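Local coordinates for protein peptidyl-prolyl cis-trans isomerase ([Pseudomonas syringae] pv. tomato str. DC3000, PDB 5XB0) that probably catalyses the cis-trans isomerisation of peptide bonds preceding proline in protein chains, as an FKBP-type isomerase domain from the C-terminal part of a longer bacterial protein, at residues R14-G19 / F119-F124; G19-P24 / G32-E37; V54-R59 / S82-A87; G58-P61 / I65-Q68; Q89-P92 / K96-L99. All blocks are in the same frame, centred on the assembly; numbering follows the deposited sequence.

How the contacts relate
All five contacts involve the curled antiparallel sheet of one FKBP-type domain. Contacts 1 and 2 share Gly19 and lay the later part of helix 6-21 against it, on strand 122-132 and strand 34-37, with centres about 10 Å apart. Contacts 3 and 4 both start from strand 51-59: the first crosses the interior to helix 82-87, the second closes the hairpin with strand 65-68. Contact 5 follows along the chain, tying the loop beyond that short helix to strand 96-101, its centre about 8 Å from that of contact 3. Contact 1 spans the longest stretch of sequence and encloses the others, so the helix before the sheet and the last strand meet on one scaffold.

Contact 1: residues R14-G19 / F119-F124; sequences RTFMAG and FTPLVF
Phe16 and Met17, neighbours on helix 6-21, meet Pro121 and Val123 where the chain leaves a loop and enters strand 122-132. The contact is wholly apolar, with no hydrogen bond between the two segments, which meet through apolar side-chain atoms alone. Its main element is the contact of the Phe16 ring with the proline. Phe16 reaches out toward the strand because its CG is trans to the backbone N (chi1 180°), and the side of its ring at CD2 comes within 3.6 Å of Pro121 CG, an oblique approach. Farther along the phenyl group, CZ touches Val123 CG2 at 4.0 Å, with the methyl near the ring plane and at its edge. One aromatic side chain thus spans both the last loop residue before the strand and the strand's second residue.

The second element is a sulfur-to-methylene contact. Two successive bends in Met17, at chi2 (-58°) and chi3 (-63°), fold the thioether back so that SD lies 3.7 Å from Pro121 CB. Proline is therefore held by two consecutive helix residues, one at CG and the other at CB.

Around this junction Val100 of strand 96-101 touches both Phe16 and Met17, Pro61 packs on Phe16, and Glu13, one turn earlier in helix 6-21, reaches Pro121; the helix accordingly rides over two adjacent strands.

Contact 2: residues G19-P24 / G32-E37; sequences GEKAKP and GILMTE
Leu34 meets Glu20 and Lys21 in a simple case of helix-on-sheet packing: residues 19-21 of helix 6-21 rest on strand 34-37, part of the antiparallel sheet of this FKBP-type domain. The apolar part of the contact is made by the two prongs of one leucine fork. Leu34 CD1 points into the helix backbone, 3.5 Å from Lys21 N, and also touches Glu20 CB at 3.7 Å. The other methyl, CD2, lies against the base of the lysine chain, 3.9 Å from Lys21 CG. The two side chains cross at nearly a right angle, so the leucine meets the aliphatic root of Lys21 while the rest of that chain runs on past it. Lys21 is extended, which carries its ammonium group away to a salt bridge with Glu28.

Polar interactions frame the leucine without crossing directly between the two segments. Glu20 contributes its methylene to the packing, yet its bent chain carries the carboxylate aside, where OE1 forms a salt bridge with Arg98 of strand 96-101. Since that strand is the sheet neighbour of strand 34-37, the glutamate links the helix to the sheet by charge beside the place where Leu34 links it by packing. A backbone bond from Lys23 N to Glu20 O, 3.2 Å long, joins residues three apart. The Lys23 side chain runs back alongside, and its NZ makes a salt bridge with Glu20 OE2 at 3.0 Å, on the syn side and 33° out of the carboxylate plane.

Contact 3: residues V54-R59 / S82-A87; sequences VRYVGR and SGWTSA
Trp84 reaches from helix 82-87 to strand 51-59 to touch Val54 and Tyr56, although the CA atoms of Val54 and Trp84 are 11.3 Å apart. The side chain starts at CB, directed at the strand, and CG sits beside the backbone N (chi1 -83°), which sends the long axis of the indole across the interior. The pyrrole part, with CD1 and NE1, falls short of the strand; near NE1 lies the ring of Phe124, edge-to-face, and Ile101 and Ile126 also pack on the side chain. Such a tryptophan, on the short helix inside the curved sheet, is a hallmark of the FKBP fold; in relatives it forms the floor of the proline-binding pocket, and probably does so here. A tartaric acid, probably from the crystallisation liquor, has its nearest atom about 4 Å from the side chain.

Beyond the ring fusion the six-membered ring makes all the contacts with the strand. CZ3 comes first, 4.1 Å from Val54 CG2, the methyl lying oblique to the indole. At the tip, CH2 arrives over one face of Tyr56, 4.0 Å from Tyr56 CG and displaced toward the rim. This is a T-shaped stack with Trp84 supplying the edge: the ring centroids are 5.5 Å apart and the planes stand at 83°. Tyr56 presents that face because its own CG lies between backbone N and carbonyl carbon, chi1 69°.

Contact 4: residues G58-P61 / I65-Q68; sequences GRLP and IFDQ
Gly58 is gripped by two residues at once, Phe66 and Asp67, through both of its backbone polar atoms. Its N donates to Asp67 O at 2.8 Å, nearly along the C=O axis. Its own carbonyl receives Phe66 N at 2.9 Å, a less direct bond whose donor is tilted 23° from the carbonyl plane. The same oxygen takes a CA-H...O contact from Ile65 CA at 3.3 Å.

Over this backbone lies the phenyl ring of Phe66, one face toward Gly58 O, with CE2 only 3.3 Å from Arg59 N. Gly58 has no side chain to hold the ring off, and the ring gets there by placing CG between backbone N and carbonyl carbon (chi1 63°). Leu60 CD2 closes in on the same ring, 3.8 Å from Phe66 CD2. The other side of the sheet carries a pairing of a different kind: Ile65 CG1 sits centrally over one face of the Arg59 guanidinium, 3.6 Å from CZ.

A second shell surrounds these groups. Arg59 NE bonds to Gly63 O in the connecting turn, which fits the flat lie of the guanidinium on Ile65. Leu122 backs both Leu60 and Phe66, and Asp67 OD2 is hydrogen-bonded to Tyr56 OH, with a tartaric acid, probably from the crystallisation liquor, about 3 Å from the aspartate side chain at the nearest atoms. Two residues facing one, with the register slipping between Gly58 and Arg59, make this a classic beta bulge in an antiparallel hairpin, and in FKBPs the equivalent phenylalanine and aspartate border the ligand pocket.

Contact 5: residues Q89-P92 / K96-L99; sequences QNMP and KWRL
A Met-aromatic contact joins Met91 to Trp97, with the methionine chain laid along one face of the indole. Met91 is stretched throughout, chi1, chi2 and chi3 all near 180°, and so can follow the ring from end to end. Its CB begins 3.7 Å from Trp97 CZ3. CG then stands almost squarely over the six-membered ring, 3.8 Å from the centroid and 10° off the normal, a CH-pi contact. SD comes in more obliquely, 4.5 Å from that centroid and 33° off its normal, and the terminal CE arrives at the root of the tryptophan, 3.7 Å from Trp97 CB.

In the FKBP fold this is where the loop leaving the short helix 82-87 doubles back to start strand 96-101, and the tryptophan fills the angle between them. The loop residues close round the far end of the indole: Asn90 CB meets CH2 at the edge, in plane, at 3.7 Å, and Pro92 CD lies 4.0 Å from Trp97 CZ2. Asn90 turns its amide elsewhere, ND2 bonding to Ala87 O. Met35 of strand 34-37 packs on the opposite side of the ring plane, while Trp97 NE1 is held by a hydrogen bond to Glu37 OE2.

Contact 1: residues R14-G19 / F119-F124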
# COMPACT_ATOMS: atom_id res chain seq x y z
N ARG A 14 -9.91 10.32 5.88
CA ARG A 14 -11.13 9.52 5.91
C ARG A 14 -11.94 9.69 4.63
O ARG A 14 -12.46 8.70 4.11
CB ARG A 14 -11.99 9.88 7.13
CG ARG A 14 -11.41 9.39 8.44
CD ARG A 14 -12.47 8.73 9.31
NE ARG A 14 -13.65 9.57 9.46
CZ ARG A 14 -14.71 9.23 10.18
NH1 ARG A 14 -14.74 8.07 10.81
NH2 ARG A 14 -15.75 10.05 10.26
N THR A 15 -12.04 10.91 4.11
CA THR A 15 -12.85 11.11 2.91
C THR A 15 -12.13 10.55 1.69
O THR A 15 -12.77 10.02 0.78
CB THR A 15 -13.23 12.60 2.67
OG1 THR A 15 -12.05 13.39 2.48
CG2 THR A 15 -14.00 13.15 3.84
N PHE A 16 -10.81 10.65 1.66
CA PHE A 16 -10.06 10.02 0.58
C PHE A 16 -10.28 8.51 0.59
O PHE A 16 -10.58 7.90 -0.45
CB PHE A 16 -8.56 10.33 0.69
CG PHE A 16 -7.73 9.71 -0.40
CD1 PHE A 16 -7.65 10.30 -1.65
CD2 PHE A 16 -7.04 8.53 -0.18
CE1 PHE A 16 -6.89 9.72 -2.66
CE2 PHE A 16 -6.30 7.95 -1.18
CZ PHE A 16 -6.22 8.54 -2.42
N MET A 17 -10.12 7.90 1.76
CA MET A 17 -10.27 6.45 1.87
C MET A 17 -11.69 6.01 1.54
O MET A 17 -11.88 5.02 0.84
CB MET A 17 -9.88 5.96 3.27
CG MET A 17 -8.40 6.09 3.60
SD MET A 17 -7.29 5.22 2.46
CE MET A 17 -7.78 3.51 2.70
N ALA A 18 -12.69 6.75 2.01
CA ALA A 18 -14.07 6.36 1.74
C ALA A 18 -14.38 6.44 0.25
O ALA A 18 -15.15 5.63 -0.27
CB ALA A 18 -15.03 7.21 2.54
N GLY A 19 -13.80 7.44 -0.41
CA GLY A 19 -14.02 7.64 -1.83
C GLY A 19 -13.45 6.45 -2.59
O GLY A 19 -14.10 5.89 -3.47
N PHE A 119 -0.46 11.42 8.61
CA PHE A 119 -1.83 11.09 8.21
C PHE A 119 -2.02 11.09 6.71
O PHE A 119 -3.05 11.55 6.19
CB PHE A 119 -2.82 12.05 8.88
CG PHE A 119 -2.63 12.14 10.37
CD1 PHE A 119 -2.79 11.01 11.15
CD2 PHE A 119 -2.24 13.32 10.97
CE1 PHE A 119 -2.60 11.07 12.52
CE2 PHE A 119 -2.05 13.39 12.34
CZ PHE A 119 -2.23 12.27 13.12
N THR A 120 -1.04 10.53 6.01
CA THR A 120 -1.12 10.43 4.55
C THR A 120 -1.38 8.98 4.12
O THR A 120 -0.51 8.12 4.28
CB THR A 120 0.18 10.92 3.90
OG1 THR A 120 0.44 12.27 4.32
CG2 THR A 120 0.08 10.88 2.39
N PRO A 121 -2.57 8.71 3.58
CA PRO A 121 -2.79 7.41 2.95
C PRO A 121 -1.89 7.26 1.72
O PRO A 121 -1.55 8.25 1.08
CB PRO A 121 -4.27 7.43 2.57
CG PRO A 121 -4.62 8.89 2.48
CD PRO A 121 -3.71 9.64 3.40
N LEU A 122 -1.48 6.03 1.40
CA LEU A 122 -0.55 5.81 0.30
C LEU A 122 -1.19 4.95 -0.78
O LEU A 122 -1.96 4.05 -0.48
CB LEU A 122 0.73 5.13 0.80
CG LEU A 122 1.47 5.85 1.93
CD1 LEU A 122 2.72 5.08 2.33
CD2 LEU A 122 1.81 7.27 1.49
N VAL A 123 -0.85 5.23 -2.04
CA VAL A 123 -1.37 4.46 -3.16
C VAL A 123 -0.24 3.73 -3.85
O VAL A 123 0.70 4.35 -4.33
CB VAL A 123 -2.09 5.36 -4.18
CG1 VAL A 123 -2.70 4.53 -5.28
CG2 VAL A 123 -3.17 6.20 -3.47
N PHE A 124 -0.31 2.40 -3.87
CA PHE A 124 0.72 1.59 -4.51
C PHE A 124 0.20 0.88 -5.73
O PHE A 124 -0.93 0.42 -5.76
CB PHE A 124 1.25 0.53 -3.54
CG PHE A 124 2.11 1.07 -2.45
CD1 PHE A 124 3.48 1.18 -2.63
CD2 PHE A 124 1.56 1.43 -1.24
CE1 PHE A 124 4.28 1.68 -1.61
CE2 PHE A 124 2.36 1.94 -0.22
CZ PHE A 124 3.73 2.05 -0.41

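Contact 2: residues G19-P24 / G32-E37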
# COMPACT_ATOMS: atom_id res chain seq x y z
N GLY A 19 -13.80 7.44 -0.41
CA GLY A 19 -14.02 7.64 -1.83
C GLY A 19 -13.45 6.45 -2.59
O GLY A 19 -14.10 5.89 -3.47
N GLU A 20 -12.23 6.05 -2.23
CA GLU A 20 -11.59 4.93 -2.92
C GLU A 20 -12.35 3.63 -2.67
O GLU A 20 -12.48 2.78 -3.56
CB GLU A 20 -10.13 4.78 -2.49
CG GLU A 20 -9.22 5.97 -2.87
CD GLU A 20 -9.15 6.19 -4.37
OE1 GLU A 20 -8.91 5.20 -5.10
OE2 GLU A 20 -9.34 7.36 -4.81
N LYS A 21 -12.86 3.47 -1.45
CA LYS A 21 -13.57 2.25 -1.05
C LYS A 21 -14.84 2.01 -1.88
O LYS A 21 -15.25 0.86 -2.11
CB LYS A 21 -13.90 2.31 0.45
CG LYS A 21 -14.51 1.05 1.04
CD LYS A 21 -14.65 1.20 2.54
CE LYS A 21 -15.62 0.19 3.12
NZ LYS A 21 -15.75 0.33 4.60
N ALA A 22 -15.45 3.10 -2.33
CA ALA A 22 -16.74 3.05 -3.01
C ALA A 22 -16.60 2.72 -4.49
O ALA A 22 -17.60 2.46 -5.17
CB ALA A 22 -17.47 4.37 -2.84
N LYS A 23 -15.38 2.72 -4.99
CA LYS A 23 -15.16 2.54 -6.43
C LYS A 23 -15.40 1.10 -6.86
O LYS A 23 -15.24 0.17 -6.05
CB LYS A 23 -13.75 2.99 -6.81
CG LYS A 23 -13.55 4.49 -6.63
CD LYS A 23 -12.17 4.94 -7.07
CE LYS A 23 -12.07 6.46 -7.00
NZ LYS A 23 -10.76 6.98 -7.44
N PRO A 24 -15.82 0.90 -8.12
CA PRO A 24 -16.16 -0.44 -8.60
C PRO A 24 -14.99 -1.41 -8.56
O PRO A 24 -13.87 -1.08 -8.94
CB PRO A 24 -16.59 -0.19 -10.05
CG PRO A 24 -16.96 1.23 -10.11
CD PRO A 24 -16.04 1.92 -9.16
N GLY A 32 -8.40 -2.23 6.64
CA GLY A 32 -8.78 -1.08 5.84
C GLY A 32 -8.02 -0.88 4.53
O GLY A 32 -8.25 0.11 3.84
N ILE A 33 -7.13 -1.80 4.18
CA ILE A 33 -6.43 -1.71 2.90
C ILE A 33 -7.41 -2.00 1.77
O ILE A 33 -8.21 -2.94 1.85
CB ILE A 33 -5.22 -2.68 2.82
CG1 ILE A 33 -4.05 -2.17 3.66
CG2 ILE A 33 -4.72 -2.81 1.38
CD1 ILE A 33 -4.21 -2.29 5.14
N LEU A 34 -7.37 -1.17 0.72
CA LEU A 34 -8.28 -1.30 -0.41
C LEU A 34 -7.54 -1.77 -1.65
O LEU A 34 -6.56 -1.16 -2.06
CB LEU A 34 -8.96 0.03 -0.71
CG LEU A 34 -9.61 0.71 0.49
CD1 LEU A 34 -10.03 2.14 0.14
CD2 LEU A 34 -10.81 -0.09 0.98
N MET A 35 -8.02 -2.85 -2.25
CA MET A 35 -7.34 -3.46 -3.38
C MET A 35 -8.19 -3.41 -4.64
O MET A 35 -9.41 -3.68 -4.61
CB MET A 35 -6.99 -4.91 -3.05
CG MET A 35 -6.20 -5.64 -4.14
SD MET A 35 -7.22 -6.42 -5.41
CE MET A 35 -7.80 -7.87 -4.53
N THR A 36 -7.54 -3.07 -5.74
CA THR A 36 -8.14 -3.20 -7.06
C THR A 36 -7.23 -4.09 -7.90
O THR A 36 -6.02 -3.86 -7.94
CB THR A 36 -8.30 -1.85 -7.75
OG1 THR A 36 -8.97 -0.93 -6.87
CG2 THR A 36 -9.12 -2.00 -9.03
N GLU A 37 -7.78 -5.10 -8.56
CA GLU A 37 -6.95 -6.01 -9.34
C GLU A 37 -6.81 -5.54 -10.77
O GLU A 37 -7.80 -5.42 -11.49
CB GLU A 37 -7.52 -7.42 -9.31
CG GLU A 37 -6.72 -8.45 -10.08
CD GLU A 37 -7.06 -9.86 -9.64
OE1 GLU A 37 -7.94 -10.47 -10.28
OE2 GLU A 37 -6.49 -10.33 -8.63

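Contact 3: residues V54-R59 / S82-A87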
# COMPACT_ATOMS: atom_id res chain seq x y z
N VAL A 54 9.08 -7.84 -5.87
CA VAL A 54 8.07 -6.97 -6.46
C VAL A 54 8.66 -5.90 -7.37
O VAL A 54 9.82 -5.52 -7.24
CB VAL A 54 7.23 -6.26 -5.37
CG1 VAL A 54 6.39 -7.29 -4.60
CG2 VAL A 54 8.15 -5.45 -4.43
N ARG A 55 7.83 -5.43 -8.30
CA ARG A 55 7.99 -4.09 -8.86
C ARG A 55 6.90 -3.25 -8.23
O ARG A 55 5.80 -3.75 -7.98
CB ARG A 55 7.82 -4.09 -10.38
CG ARG A 55 8.85 -4.86 -11.14
CD ARG A 55 8.67 -4.61 -12.63
NE ARG A 55 9.78 -5.17 -13.37
CZ ARG A 55 9.79 -6.41 -13.84
NH1 ARG A 55 8.75 -7.20 -13.66
NH2 ARG A 55 10.85 -6.85 -14.51
N TYR A 56 7.18 -1.98 -7.98
CA TYR A 56 6.17 -1.14 -7.35
C TYR A 56 6.35 0.33 -7.68
O TYR A 56 7.44 0.80 -7.99
CB TYR A 56 6.17 -1.33 -5.83
CG TYR A 56 7.40 -0.79 -5.13
CD1 TYR A 56 8.56 -1.54 -5.05
CD2 TYR A 56 7.40 0.49 -4.57
CE1 TYR A 56 9.71 -1.04 -4.43
CE2 TYR A 56 8.54 1.00 -3.94
CZ TYR A 56 9.69 0.22 -3.87
OH TYR A 56 10.82 0.71 -3.25
N VAL A 57 5.24 1.05 -7.59
CA VAL A 57 5.26 2.51 -7.61
C VAL A 57 4.42 2.96 -6.43
O VAL A 57 3.28 2.53 -6.29
CB VAL A 57 4.71 3.09 -8.91
CG1 VAL A 57 4.75 4.62 -8.85
CG2 VAL A 57 5.53 2.60 -10.09
N GLY A 58 4.99 3.81 -5.58
CA GLY A 58 4.26 4.33 -4.43
C GLY A 58 3.99 5.81 -4.61
O GLY A 58 4.91 6.58 -4.89
N ARG A 59 2.72 6.19 -4.47
CA ARG A 59 2.30 7.57 -4.67
C ARG A 59 1.54 8.14 -3.49
O ARG A 59 0.82 7.42 -2.77
CB ARG A 59 1.42 7.67 -5.91
CG ARG A 59 2.08 7.20 -7.19
CD ARG A 59 1.09 7.24 -8.33
NE ARG A 59 1.41 8.30 -9.28
CZ ARG A 59 2.07 8.11 -10.41
NH1 ARG A 59 2.47 6.89 -10.75
NH2 ARG A 59 2.33 9.14 -11.20
N SER A 82 2.99 -2.17 7.63
CA SER A 82 2.09 -3.26 7.98
C SER A 82 1.00 -3.48 6.94
O SER A 82 0.51 -4.60 6.81
CB SER A 82 1.48 -3.02 9.38
OG SER A 82 0.88 -1.75 9.46
N GLY A 83 0.65 -2.46 6.17
CA GLY A 83 -0.32 -2.62 5.11
C GLY A 83 0.15 -3.58 4.03
O GLY A 83 -0.65 -4.31 3.44
N TRP A 84 1.45 -3.59 3.74
CA TRP A 84 2.00 -4.59 2.82
C TRP A 84 1.96 -5.98 3.45
O TRP A 84 1.60 -6.97 2.80
CB TRP A 84 3.44 -4.27 2.42
CG TRP A 84 3.61 -3.28 1.29
CD1 TRP A 84 2.82 -2.20 1.02
CD2 TRP A 84 4.63 -3.29 0.30
NE1 TRP A 84 3.30 -1.53 -0.09
CE2 TRP A 84 4.41 -2.19 -0.54
CE3 TRP A 84 5.73 -4.13 0.05
CZ2 TRP A 84 5.24 -1.90 -1.63
CZ3 TRP A 84 6.55 -3.85 -1.04
CH2 TRP A 84 6.30 -2.74 -1.86
N THR A 85 2.36 -6.06 4.72
CA THR A 85 2.40 -7.34 5.41
C THR A 85 1.08 -8.09 5.31
O THR A 85 1.04 -9.28 5.00
CB THR A 85 2.74 -7.15 6.89
OG1 THR A 85 3.97 -6.43 6.99
CG2 THR A 85 2.89 -8.51 7.57
N SER A 86 -0.02 -7.41 5.61
CA SER A 86 -1.31 -8.06 5.58
C SER A 86 -1.82 -8.23 4.16
O SER A 86 -2.30 -9.30 3.80
CB SER A 86 -2.33 -7.29 6.42
OG SER A 86 -2.41 -5.95 5.99
N ALA A 87 -1.75 -7.18 3.36
CA ALA A 87 -2.41 -7.24 2.06
C ALA A 87 -1.74 -8.25 1.14
O ALA A 87 -2.42 -9.01 0.43
CB ALA A 87 -2.42 -5.86 1.40

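Contact 4: residues G58-P61 / I65-Q68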
# COMPACT_ATOMS: atom_id res chain seq x y z
N GLY A 58 4.99 3.81 -5.58
CA GLY A 58 4.26 4.33 -4.43
C GLY A 58 3.99 5.81 -4.61
O GLY A 58 4.91 6.58 -4.89
N ARG A 59 2.72 6.19 -4.47
CA ARG A 59 2.30 7.57 -4.67
C ARG A 59 1.54 8.14 -3.49
O ARG A 59 0.82 7.42 -2.77
CB ARG A 59 1.42 7.67 -5.91
CG ARG A 59 2.08 7.20 -7.19
CD ARG A 59 1.09 7.24 -8.33
NE ARG A 59 1.41 8.30 -9.28
CZ ARG A 59 2.07 8.11 -10.41
NH1 ARG A 59 2.47 6.89 -10.75
NH2 ARG A 59 2.33 9.14 -11.20
N LEU A 60 1.68 9.45 -3.31
CA LEU A 60 0.82 10.22 -2.41
C LEU A 60 -0.56 10.37 -3.07
O LEU A 60 -0.70 10.13 -4.27
CB LEU A 60 1.43 11.60 -2.13
CG LEU A 60 2.89 11.60 -1.66
CD1 LEU A 60 3.39 13.02 -1.44
CD2 LEU A 60 3.01 10.77 -0.39
N PRO A 61 -1.57 10.75 -2.29
CA PRO A 61 -2.91 10.89 -2.87
C PRO A 61 -2.99 11.87 -4.04
O PRO A 61 -3.87 11.70 -4.89
CB PRO A 61 -3.75 11.39 -1.70
CG PRO A 61 -3.09 10.78 -0.49
CD PRO A 61 -1.61 10.79 -0.81
N ILE A 65 4.93 10.53 -6.89
CA ILE A 65 5.67 9.31 -6.58
C ILE A 65 6.68 9.58 -5.48
O ILE A 65 7.55 10.44 -5.65
CB ILE A 65 6.38 8.78 -7.82
CG1 ILE A 65 5.36 8.37 -8.88
CG2 ILE A 65 7.32 7.62 -7.46
CD1 ILE A 65 6.00 7.96 -10.20
N PHE A 66 6.57 8.86 -4.37
CA PHE A 66 7.53 9.05 -3.29
C PHE A 66 8.61 7.97 -3.27
O PHE A 66 9.68 8.17 -2.69
CB PHE A 66 6.83 9.11 -1.93
CG PHE A 66 6.11 7.85 -1.56
CD1 PHE A 66 6.79 6.80 -0.95
CD2 PHE A 66 4.76 7.72 -1.81
CE1 PHE A 66 6.12 5.63 -0.61
CE2 PHE A 66 4.09 6.56 -1.45
CZ PHE A 66 4.78 5.52 -0.85
N ASP A 67 8.34 6.83 -3.91
CA ASP A 67 9.32 5.76 -4.05
C ASP A 67 8.85 4.81 -5.14
O ASP A 67 7.64 4.64 -5.33
CB ASP A 67 9.52 5.01 -2.73
CG ASP A 67 10.70 4.03 -2.77
OD1 ASP A 67 11.65 4.26 -3.54
OD2 ASP A 67 10.67 3.02 -2.02
N GLN A 68 9.79 4.19 -5.85
CA GLN A 68 9.45 3.16 -6.83
C GLN A 68 10.65 2.25 -7.06
O GLN A 68 11.79 2.62 -6.80
CB GLN A 68 8.99 3.80 -8.14
CG GLN A 68 10.07 4.55 -8.89
CD GLN A 68 9.52 5.31 -10.08
OE1 GLN A 68 9.76 6.51 -10.22
NE2 GLN A 68 8.79 4.63 -10.95

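Contact 5: residues Q89-P92 / K96-L99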
# COMPACT_ATOMS: atom_id res chain seq x y z
N GLN A 89 -0.24 -10.99 1.61
CA GLN A 89 -0.50 -12.42 1.87
C GLN A 89 -1.66 -12.95 1.03
O GLN A 89 -1.82 -14.16 0.87
CB GLN A 89 -0.80 -12.64 3.35
CG GLN A 89 0.43 -12.51 4.21
CD GLN A 89 0.11 -12.67 5.68
OE1 GLN A 89 -0.27 -13.76 6.13
NE2 GLN A 89 0.22 -11.58 6.42
N ASN A 90 -2.46 -12.04 0.47
CA ASN A 90 -3.58 -12.39 -0.38
C ASN A 90 -3.21 -12.49 -1.85
O ASN A 90 -4.02 -12.95 -2.67
CB ASN A 90 -4.68 -11.35 -0.24
CG ASN A 90 -5.23 -11.28 1.16
OD1 ASN A 90 -5.95 -12.18 1.57
ND2 ASN A 90 -4.89 -10.23 1.89
N MET A 91 -2.00 -12.06 -2.18
CA MET A 91 -1.66 -11.79 -3.57
C MET A 91 -0.92 -12.94 -4.23
O MET A 91 0.14 -13.35 -3.77
CB MET A 91 -0.80 -10.52 -3.64
CG MET A 91 -0.62 -10.02 -5.05
SD MET A 91 0.30 -8.47 -5.07
CE MET A 91 0.19 -8.05 -6.82
N PRO A 92 -1.47 -13.48 -5.33
CA PRO A 92 -0.79 -14.57 -6.03
C PRO A 92 0.33 -14.07 -6.95
O PRO A 92 0.19 -13.00 -7.55
CB PRO A 92 -1.91 -15.23 -6.84
CG PRO A 92 -2.87 -14.12 -7.10
CD PRO A 92 -2.78 -13.16 -5.93
N LYS A 96 -1.04 -8.13 -10.70
CA LYS A 96 -0.74 -6.70 -10.58
C LYS A 96 -1.91 -6.07 -9.85
O LYS A 96 -3.06 -6.15 -10.33
CB LYS A 96 -0.54 -6.04 -11.95
CG LYS A 96 0.56 -6.64 -12.81
CD LYS A 96 1.00 -5.65 -13.90
CE LYS A 96 1.48 -6.35 -15.16
NZ LYS A 96 0.35 -6.99 -15.90
N TRP A 97 -1.63 -5.46 -8.70
CA TRP A 97 -2.63 -4.89 -7.81
C TRP A 97 -2.40 -3.42 -7.53
O TRP A 97 -1.26 -2.97 -7.43
CB TRP A 97 -2.64 -5.63 -6.47
CG TRP A 97 -3.37 -6.93 -6.47
CD1 TRP A 97 -3.89 -7.59 -7.56
CD2 TRP A 97 -3.67 -7.74 -5.33
NE1 TRP A 97 -4.50 -8.76 -7.16
CE2 TRP A 97 -4.39 -8.87 -5.79
CE3 TRP A 97 -3.41 -7.62 -3.96
CZ2 TRP A 97 -4.83 -9.88 -4.94
CZ3 TRP A 97 -3.87 -8.61 -3.10
CH2 TRP A 97 -4.57 -9.72 -3.60
N ARG A 98 -3.50 -2.68 -7.38
CA ARG A 98 -3.47 -1.34 -6.81
C ARG A 98 -3.91 -1.47 -5.35
O ARG A 98 -4.92 -2.11 -5.06
CB ARG A 98 -4.40 -0.40 -7.58
CG ARG A 98 -4.54 1.00 -6.97
CD ARG A 98 -5.29 1.89 -7.97
NE ARG A 98 -5.31 3.31 -7.63
CZ ARG A 98 -6.21 3.85 -6.81
NH1 ARG A 98 -7.12 3.06 -6.25
NH2 ARG A 98 -6.20 5.15 -6.55
N LEU A 99 -3.10 -0.93 -4.45
CA LEU A 99 -3.43 -0.92 -3.03
C LEU A 99 -3.54 0.50 -2.53
O LEU A 99 -2.64 1.31 -2.77
CB LEU A 99 -2.36 -1.64 -2.20
CG LEU A 99 -2.10 -3.11 -2.46
CD1 LEU A 99 -1.03 -3.62 -1.48
CD2 LEU A 99 -3.39 -3.93 -2.30